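Local coordinates for hemolysin BL lytic component L1 (Bacillus cereus, PDB 7NMQ), which serves as lytic component L1 of haemolysin BL, a multipart alpha-helical pore-forming enterotoxin that lyses cells, at residues A[37-42]-A[277-282]; A[168-173]-A[272-277]; A[211-216]-A[228-233]. All blocks are in the same frame, centred on the assembly; numbering follows the deposited sequence.

Contact 1: residues A[37-42]-A[277-282]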
loop_
_atom_site.group_PDB
_atom_site.type_symbol
_atom_site.label_atom_id
_atom_site.label_comp_id
_atom_site.label_asym_id
_atom_site.label_seq_id
_atom_site.Cartn_x
_atom_site.Cartn_y
_atom_site.Cartn_z
ATOM N N VAL A 37 1.067 -26.629 2.910
ATOM C CA VAL A 37 0.220 -27.454 2.006
ATOM C C VAL A 37 0.200 -28.887 2.521
ATOM O O VAL A 37 1.241 -29.472 2.832
ATOM C CB VAL A 37 0.697 -27.370 0.554
ATOM C CG1 VAL A 37 2.083 -27.953 0.321
ATOM C CG2 VAL A 37 -0.273 -28.032 -0.396
ATOM N N ASN A 38 -0.991 -29.458 2.530
ATOM C CA ASN A 38 -1.191 -30.855 2.943
ATOM C C ASN A 38 -1.178 -31.766 1.714
ATOM O O ASN A 38 -2.155 -31.828 0.978
ATOM C CB ASN A 38 -2.488 -30.993 3.744
ATOM C CG ASN A 38 -2.717 -32.416 4.239
ATOM O OD1 ASN A 38 -1.938 -33.339 3.997
ATOM N ND2 ASN A 38 -3.813 -32.582 4.935
ATOM N N LEU A 39 -0.083 -32.486 1.543
ATOM C CA LEU A 39 -0.008 -33.604 0.563
ATOM C C LEU A 39 0.392 -34.891 1.268
ATOM O O LEU A 39 1.039 -35.759 0.650
ATOM C CB LEU A 39 0.962 -33.228 -0.548
ATOM C CG LEU A 39 0.330 -32.271 -1.553
ATOM C CD1 LEU A 39 1.397 -31.655 -2.422
ATOM C CD2 LEU A 39 -0.741 -32.964 -2.400
ATOM N N SER A 40 0.030 -35.033 2.528
ATOM C CA SER A 40 0.367 -36.251 3.292
ATOM C C SER A 40 -0.427 -37.436 2.724
ATOM O O SER A 40 -1.588 -37.263 2.345
ATOM C CB SER A 40 0.114 -36.056 4.741
ATOM O OG SER A 40 -1.274 -35.943 4.974
ATOM N N ASN A 41 0.211 -38.600 2.661
ATOM C CA ASN A 41 -0.386 -39.880 2.197
ATOM C C ASN A 41 -0.741 -39.807 0.720
ATOM O O ASN A 41 -1.629 -40.526 0.269
ATOM C CB ASN A 41 -1.621 -40.283 3.014
ATOM C CG ASN A 41 -1.987 -41.742 2.811
ATOM O OD1 ASN A 41 -1.122 -42.598 2.912
ATOM N ND2 ASN A 41 -3.245 -42.045 2.515
ATOM N N ILE A 42 -0.003 -39.012 -0.042
ATOM C CA ILE A 42 -0.041 -39.041 -1.514
ATOM C C ILE A 42 1.371 -39.388 -1.935
ATOM O O ILE A 42 2.318 -38.742 -1.433
ATOM C CB ILE A 42 -0.556 -37.719 -2.071
ATOM C CG1 ILE A 42 -2.016 -37.574 -1.641
ATOM C CG2 ILE A 42 -0.365 -37.619 -3.583
ATOM C CD1 ILE A 42 -2.605 -36.259 -1.938
ATOM N N ASN A 277 -6.085 -31.989 -5.454
ATOM C CA ASN A 277 -6.640 -30.818 -6.166
ATOM C C ASN A 277 -6.693 -29.646 -5.205
ATOM O O ASN A 277 -6.422 -28.480 -5.655
ATOM C CB ASN A 277 -7.977 -31.158 -6.796
ATOM C CG ASN A 277 -7.785 -31.954 -8.072
ATOM O OD1 ASN A 277 -8.046 -33.138 -8.135
ATOM N ND2 ASN A 277 -7.396 -31.294 -9.137
ATOM N N GLN A 278 -6.945 -29.863 -3.930
ATOM C CA GLN A 278 -6.870 -28.756 -2.938
ATOM C C GLN A 278 -5.453 -28.191 -2.902
ATOM O O GLN A 278 -5.288 -26.989 -2.710
ATOM C CB GLN A 278 -7.320 -29.193 -1.546
ATOM C CG GLN A 278 -8.811 -29.350 -1.469
ATOM C CD GLN A 278 -9.312 -29.716 -0.100
ATOM O OE1 GLN A 278 -8.571 -30.176 0.764
ATOM N NE2 GLN A 278 -10.594 -29.515 0.093
ATOM N N ALA A 279 -4.450 -29.042 -3.053
ATOM C CA ALA A 279 -3.051 -28.593 -3.031
ATOM C C ALA A 279 -2.800 -27.745 -4.277
ATOM O O ALA A 279 -2.127 -26.744 -4.175
ATOM C CB ALA A 279 -2.089 -29.757 -2.987
ATOM N N VAL A 280 -3.278 -28.157 -5.428
ATOM C CA VAL A 280 -3.100 -27.331 -6.652
ATOM C C VAL A 280 -3.710 -25.954 -6.404
ATOM O O VAL A 280 -3.108 -24.923 -6.758
ATOM C CB VAL A 280 -3.731 -28.012 -7.862
ATOM C CG1 VAL A 280 -3.757 -27.074 -9.056
ATOM C CG2 VAL A 280 -2.992 -29.294 -8.141
ATOM N N LEU A 281 -4.896 -25.928 -5.834
ATOM C CA LEU A 281 -5.587 -24.658 -5.578
ATOM C C LEU A 281 -4.752 -23.820 -4.632
ATOM O O LEU A 281 -4.564 -22.593 -4.869
ATOM C CB LEU A 281 -6.969 -24.942 -5.004
ATOM C CG LEU A 281 -7.972 -25.397 -6.041
ATOM C CD1 LEU A 281 -9.201 -25.975 -5.409
ATOM C CD2 LEU A 281 -8.350 -24.326 -7.001
ATOM N N SER A 282 -4.350 -24.383 -3.510
ATOM C CA SER A 282 -3.707 -23.562 -2.469
ATOM C C SER A 282 -2.343 -23.090 -2.975
ATOM O O SER A 282 -1.998 -21.932 -2.708
ATOM C CB SER A 282 -3.637 -24.289 -1.156
ATOM O OG SER A 282 -2.794 -25.401 -1.228
#
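Asn38 OD1, in the residue whose backbone carbonyl just reaches the methyl of Ala279, is gripped by two groups of Ser40. The backbone N of Ser40 donates to Asn38 OD1 at 3.0 Å, which closes an Asx turn. The hydroxyl OG of Ser40 adds a second bond to Asn38 OD1 at 2.9 Å, arriving on a lone pair; the serine has two modelled conformers, so this second bond is less certain. Both donors lie in the plane of the amide. Asparagine suits the place because its short side chain, with CG anti to the backbone N (chi1 -178°), can turn its oxygen onto a peptide two residues on. The loop then enters a type II turn from Leu39 to Ile42, where Asn41 takes the positive phi that asparagine tolerates well.

Toward helix 275-325 the chemistry is apolar. The methyl of Ala279 is met by two branches of the loop: Leu39 CD2 lies 3.5 Å from Ala279 CB, and Val37 CG2 lies 3.6 Å from Ala279 CB. That same Val37 CG2 also rests 3.7 Å from Ser282 OG, one turn further along. Alanine is small enough for the loop to run close by, with the CA atoms of Val37 and Ala279 6.1 Å apart. Leu52 of helix 45-103 backs both Val37 and Leu39, and Arg275 NH1 bonds Ser40 O. Polar groups thus shape the exposed part of the loop, while the grip of its buried residues on 277-282 rests mainly on van der Waals packing of methyl groups round Ala279.

Contact 2: residues A[168-173]-A[272-277]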
loop_
_atom_site.group_PDB
_atom_site.type_symbol
_atom_site.label_atom_id
_atom_site.label_comp_id
_atom_site.label_asym_id
_atom_site.label_seq_id
_atom_site.Cartn_x
_atom_site.Cartn_y
_atom_site.Cartn_z
ATOM N N GLY A 168 0.503 -35.320 -13.506
ATOM C CA GLY A 168 0.799 -36.658 -14.012
ATOM C C GLY A 168 -0.169 -37.670 -13.423
ATOM O O GLY A 168 -0.509 -38.650 -14.083
ATOM N N GLN A 169 -0.662 -37.418 -12.235
ATOM C CA GLN A 169 -1.643 -38.293 -11.551
ATOM C C GLN A 169 -3.090 -37.996 -11.945
ATOM O O GLN A 169 -3.913 -38.922 -11.841
ATOM C CB GLN A 169 -1.532 -38.166 -10.036
ATOM C CG GLN A 169 -0.164 -38.525 -9.513
ATOM C CD GLN A 169 -0.055 -38.463 -8.014
ATOM O OE1 GLN A 169 -1.012 -38.164 -7.302
ATOM N NE2 GLN A 169 1.131 -38.790 -7.530
ATOM N N GLN A 170 -3.458 -36.751 -12.253
ATOM C CA GLN A 170 -4.864 -36.317 -12.510
ATOM C C GLN A 170 -4.880 -35.308 -13.653
ATOM O O GLN A 170 -4.303 -34.194 -13.500
ATOM C CB GLN A 170 -5.504 -35.708 -11.264
ATOM C CG GLN A 170 -5.691 -36.720 -10.142
ATOM C CD GLN A 170 -6.653 -36.271 -9.069
ATOM O OE1 GLN A 170 -6.392 -36.437 -7.880
ATOM N NE2 GLN A 170 -7.790 -35.740 -9.477
ATOM N N ALA A 171 -5.484 -35.677 -14.761
ATOM C CA ALA A 171 -5.457 -34.923 -16.031
ATOM C C ALA A 171 -6.236 -33.621 -15.926
ATOM O O ALA A 171 -6.028 -32.781 -16.789
ATOM C CB ALA A 171 -5.994 -35.815 -17.136
ATOM N N THR A 172 -7.082 -33.448 -14.912
ATOM C CA THR A 172 -7.899 -32.228 -14.768
ATOM C C THR A 172 -7.063 -31.098 -14.138
ATOM O O THR A 172 -7.563 -29.982 -14.103
ATOM C CB THR A 172 -9.152 -32.505 -13.941
ATOM O OG1 THR A 172 -8.751 -33.097 -12.706
ATOM C CG2 THR A 172 -10.129 -33.399 -14.674
ATOM N N ILE A 173 -5.900 -31.374 -13.572
ATOM C CA ILE A 173 -5.106 -30.373 -12.800
ATOM C C ILE A 173 -4.720 -29.168 -13.651
ATOM O O ILE A 173 -4.855 -28.045 -13.156
ATOM C CB ILE A 173 -3.942 -31.040 -12.070
ATOM C CG1 ILE A 173 -4.538 -31.737 -10.846
ATOM C CG2 ILE A 173 -2.847 -30.047 -11.705
ATOM C CD1 ILE A 173 -3.584 -32.485 -10.014
ATOM N N LYS A 272 -15.057 -28.700 -3.046
ATOM C CA LYS A 272 -15.401 -29.876 -3.870
ATOM C C LYS A 272 -14.162 -30.697 -4.241
ATOM O O LYS A 272 -14.342 -31.845 -4.679
ATOM C CB LYS A 272 -16.235 -29.448 -5.074
ATOM C CG LYS A 272 -15.493 -28.979 -6.305
ATOM C CD LYS A 272 -16.457 -28.559 -7.384
ATOM C CE LYS A 272 -15.789 -27.831 -8.527
ATOM N NZ LYS A 272 -16.765 -26.968 -9.239
ATOM N N ALA A 273 -12.960 -30.196 -4.011
ATOM C CA ALA A 273 -11.722 -30.854 -4.476
ATOM C C ALA A 273 -11.239 -31.902 -3.469
ATOM O O ALA A 273 -11.375 -31.712 -2.255
ATOM C CB ALA A 273 -10.682 -29.782 -4.702
ATOM N N ASP A 274 -10.619 -32.963 -3.980
ATOM C CA ASP A 274 -9.868 -33.937 -3.163
ATOM C C ASP A 274 -8.548 -33.311 -2.696
ATOM O O ASP A 274 -8.253 -32.193 -3.057
ATOM C CB ASP A 274 -9.652 -35.234 -3.953
ATOM C CG ASP A 274 -8.661 -35.160 -5.106
ATOM O OD1 ASP A 274 -8.081 -34.073 -5.360
ATOM O OD2 ASP A 274 -8.405 -36.229 -5.704
ATOM N N ARG A 275 -7.739 -34.059 -1.951
ATOM C CA ARG A 275 -6.537 -33.495 -1.292
ATOM C C ARG A 275 -5.573 -32.960 -2.368
ATOM O O ARG A 275 -4.977 -31.893 -2.178
ATOM C CB ARG A 275 -5.871 -34.490 -0.343
ATOM C CG ARG A 275 -4.600 -33.934 0.263
ATOM C CD ARG A 275 -4.107 -34.823 1.385
ATOM N NE ARG A 275 -5.012 -34.912 2.513
ATOM C CZ ARG A 275 -4.813 -35.691 3.589
ATOM N NH1 ARG A 275 -3.782 -36.496 3.631
ATOM N NH2 ARG A 275 -5.663 -35.686 4.594
ATOM N N ALA A 276 -5.256 -33.754 -3.398
ATOM C CA ALA A 276 -4.306 -33.324 -4.442
ATOM C C ALA A 276 -4.812 -32.044 -5.114
ATOM O O ALA A 276 -4.016 -31.115 -5.321
ATOM C CB ALA A 276 -4.109 -34.417 -5.453
ATOM N N ASN A 277 -6.085 -31.989 -5.454
ATOM C CA ASN A 277 -6.640 -30.818 -6.166
ATOM C C ASN A 277 -6.693 -29.646 -5.205
ATOM O O ASN A 277 -6.422 -28.480 -5.655
ATOM C CB ASN A 277 -7.977 -31.158 -6.796
ATOM C CG ASN A 277 -7.785 -31.954 -8.072
ATOM O OD1 ASN A 277 -8.046 -33.138 -8.135
ATOM N ND2 ASN A 277 -7.396 -31.294 -9.137
HETATM O O HOH W 1 -10.138 -35.371 -8.564
#
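Ile173 and Asn277 form the tight, buried side of this contact, their CA atoms 6.8 Å apart. The CG1 branch of Ile173 bears on the amide end of Asn277, the two side chains passing at a slant. Ile173 places CG1 anti to its own carbonyl carbon (chi1 -77°), and this carries the end of the side chain nearer to 272-277 than its CB alone would suggest. Ala276 adds a small methyl to the buried part, with Ala276 CB 3.9 Å from Gln170 OE1.

The more open side is polar. The extended side chain of Gln170 reaches out to meet Asp274 coming from the opposite direction, with amide and carboxylate planes nearly perpendicular, 82° apart. Gln170 OE1 and Asp274 OD2 are 3.0 Å apart, but both are acceptors, so the approach is probably unfavourable in itself. A water lies by Gln170 NE2, too close for that bond to be trusted, and gives a weak bond to Asp274 OD2 at 3.5 Å.

Asp274 has a firmer task with its other oxygen. It is the N-cap of helix 275-325, and Asn277 N donates to Asp274 OD1 at 2.9 Å. Aspartate fits here because its carboxylate accepts from a first-turn N-H, which has no preceding helical carbonyl to bond, and the helix dipole would be expected to stabilise its negative charge.

Across from this cap, Gln170 leaves helix 161-169 and begins a type I turn closed by Ile173 N bonding to Gln170 O at 3.2 Å, which leads into helix 173-200. Ile173 sits where these elements converge, touching Leu166 and Ala167 of helix 161-169 and Val280 of helix 275-325.

Contact 3: residues A[211-216]-A[228-233]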
loop_
_atom_site.group_PDB
_atom_site.type_symbol
_atom_site.label_atom_id
_atom_site.label_comp_id
_atom_site.label_asym_id
_atom_site.label_seq_id
_atom_site.Cartn_x
_atom_site.Cartn_y
_atom_site.Cartn_z
ATOM N N ALA A 211 -10.732 2.723 5.246
ATOM C CA ALA A 211 -11.209 2.349 6.601
ATOM C C ALA A 211 -12.375 1.375 6.455
ATOM O O ALA A 211 -12.424 0.385 7.214
ATOM C CB ALA A 211 -11.622 3.547 7.400
ATOM N N ALA A 212 -13.287 1.640 5.542
ATOM C CA ALA A 212 -14.486 0.767 5.364
ATOM C C ALA A 212 -14.061 -0.623 4.926
ATOM O O ALA A 212 -14.560 -1.610 5.468
ATOM C CB ALA A 212 -15.411 1.383 4.345
ATOM N N ILE A 213 -13.155 -0.702 3.980
ATOM C CA ILE A 213 -12.701 -2.035 3.504
ATOM C C ILE A 213 -11.916 -2.705 4.609
ATOM O O ILE A 213 -12.206 -3.888 4.901
ATOM C CB ILE A 213 -11.854 -1.888 2.235
ATOM C CG1 ILE A 213 -12.717 -1.375 1.083
ATOM C CG2 ILE A 213 -11.175 -3.240 1.932
ATOM C CD1 ILE A 213 -11.954 -1.071 -0.182
ATOM N N GLY A 214 -10.915 -2.044 5.179
ATOM C CA GLY A 214 -10.070 -2.706 6.189
ATOM C C GLY A 214 -10.924 -3.245 7.316
ATOM O O GLY A 214 -10.674 -4.386 7.760
ATOM N N GLY A 215 -11.919 -2.475 7.766
ATOM C CA GLY A 215 -12.744 -2.855 8.908
ATOM C C GLY A 215 -13.655 -4.031 8.596
ATOM O O GLY A 215 -14.088 -4.645 9.559
ATOM N N ALA A 216 -13.900 -4.326 7.326
ATOM C CA ALA A 216 -14.869 -5.340 6.859
ATOM C C ALA A 216 -14.147 -6.575 6.337
ATOM O O ALA A 216 -14.854 -7.550 6.013
ATOM C CB ALA A 216 -15.785 -4.761 5.834
ATOM N N PRO A 228 -9.367 -13.594 1.073
ATOM C CA PRO A 228 -10.090 -12.502 1.699
ATOM C C PRO A 228 -11.450 -12.244 1.060
ATOM O O PRO A 228 -11.662 -12.530 -0.096
ATOM C CB PRO A 228 -9.254 -11.255 1.500
ATOM C CG PRO A 228 -8.226 -11.639 0.525
ATOM C CD PRO A 228 -8.271 -13.117 0.232
ATOM N N ALA A 229 -12.324 -11.635 1.850
ATOM C CA ALA A 229 -13.594 -11.066 1.385
ATOM C C ALA A 229 -13.899 -9.823 2.206
ATOM O O ALA A 229 -13.381 -9.697 3.306
ATOM C CB ALA A 229 -14.696 -12.076 1.561
ATOM N N VAL A 230 -14.692 -8.930 1.632
ATOM C CA VAL A 230 -15.056 -7.657 2.302
ATOM C C VAL A 230 -16.531 -7.731 2.679
ATOM O O VAL A 230 -17.398 -7.669 1.814
ATOM C CB VAL A 230 -14.757 -6.472 1.388
ATOM C CG1 VAL A 230 -15.122 -5.188 2.065
ATOM C CG2 VAL A 230 -13.281 -6.459 0.972
ATOM N N VAL A 231 -16.785 -7.941 3.960
ATOM C CA VAL A 231 -18.175 -8.163 4.438
ATOM C C VAL A 231 -19.035 -6.954 4.103
ATOM O O VAL A 231 -18.712 -5.882 4.630
ATOM C CB VAL A 231 -18.183 -8.432 5.938
ATOM C CG1 VAL A 231 -19.605 -8.544 6.441
ATOM C CG2 VAL A 231 -17.353 -9.658 6.286
ATOM N N GLY A 232 -20.114 -7.138 3.355
ATOM C CA GLY A 232 -21.032 -6.048 2.976
ATOM C C GLY A 232 -20.482 -5.175 1.863
ATOM O O GLY A 232 -21.093 -4.131 1.558
ATOM N N GLY A 233 -19.362 -5.549 1.267
ATOM C CA GLY A 233 -18.739 -4.742 0.205
ATOM C C GLY A 233 -18.530 -3.285 0.635
ATOM O O GLY A 233 -17.973 -3.033 1.707
#
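Ala216 and Val231 meet where helix 203-216 gives way to a beta hairpin, strands 217-222 and 225-230, in a region that overlaps two predicted membrane-spanning segments and probably matches the beta-tongue of ClyA-like toxins. Residues 211-216 of the helix and 228-230 of the strand run at 125° to each other. The side chains of Ile213 and Val230 meet aslant through single branches, Ile213 CG2 lying 4.0 Å from Val230 CG2. The other branch of Val230 faces Ala216: CG1, set anti to the backbone N (chi1 -180°), comes to 3.9 Å from Ala216 CB. One beta-branched residue thereby touches two helix positions, and alanine at the junction is slim enough to let the chain close in. Met256 of helix 247-272 packs against both Ile213 and Val230, extending this apolar patch.

From the last strand residue, Val230, to Gly233 the chain makes a type II turn, in which Gly232 readily adopts the positive phi required. Val231, beside it, is bonded to Ala216. Val231 N donates to Ala216 O at 2.8 Å, nearly straight at 164°, yet the donor stands 42° above the carbonyl plane, and Val231 CG2 lies 3.3 Å from that same Ala216 O.

In the fold
Along the chain the contacts are nested: contact 1 joins the most distant segments, contact 2 lies within the loop it closes, and contact 3 lies within both. Contacts 1 and 2 are neighbours, their centres 9 Å apart; they share Asn277 and both use the start of helix 275-325, which gathers the 37-42 loop and the turn between helices 161-169 and 173-200 at one end of the elongated helical bundle. Contact 3 stands apart, its centre 29 Å from that of contact 1 and 32 Å from that of contact 2, in the hairpin region. Packing at the bundle end is thus separate from the predicted membrane-spanning part, which probably rearranges when the toxin inserts.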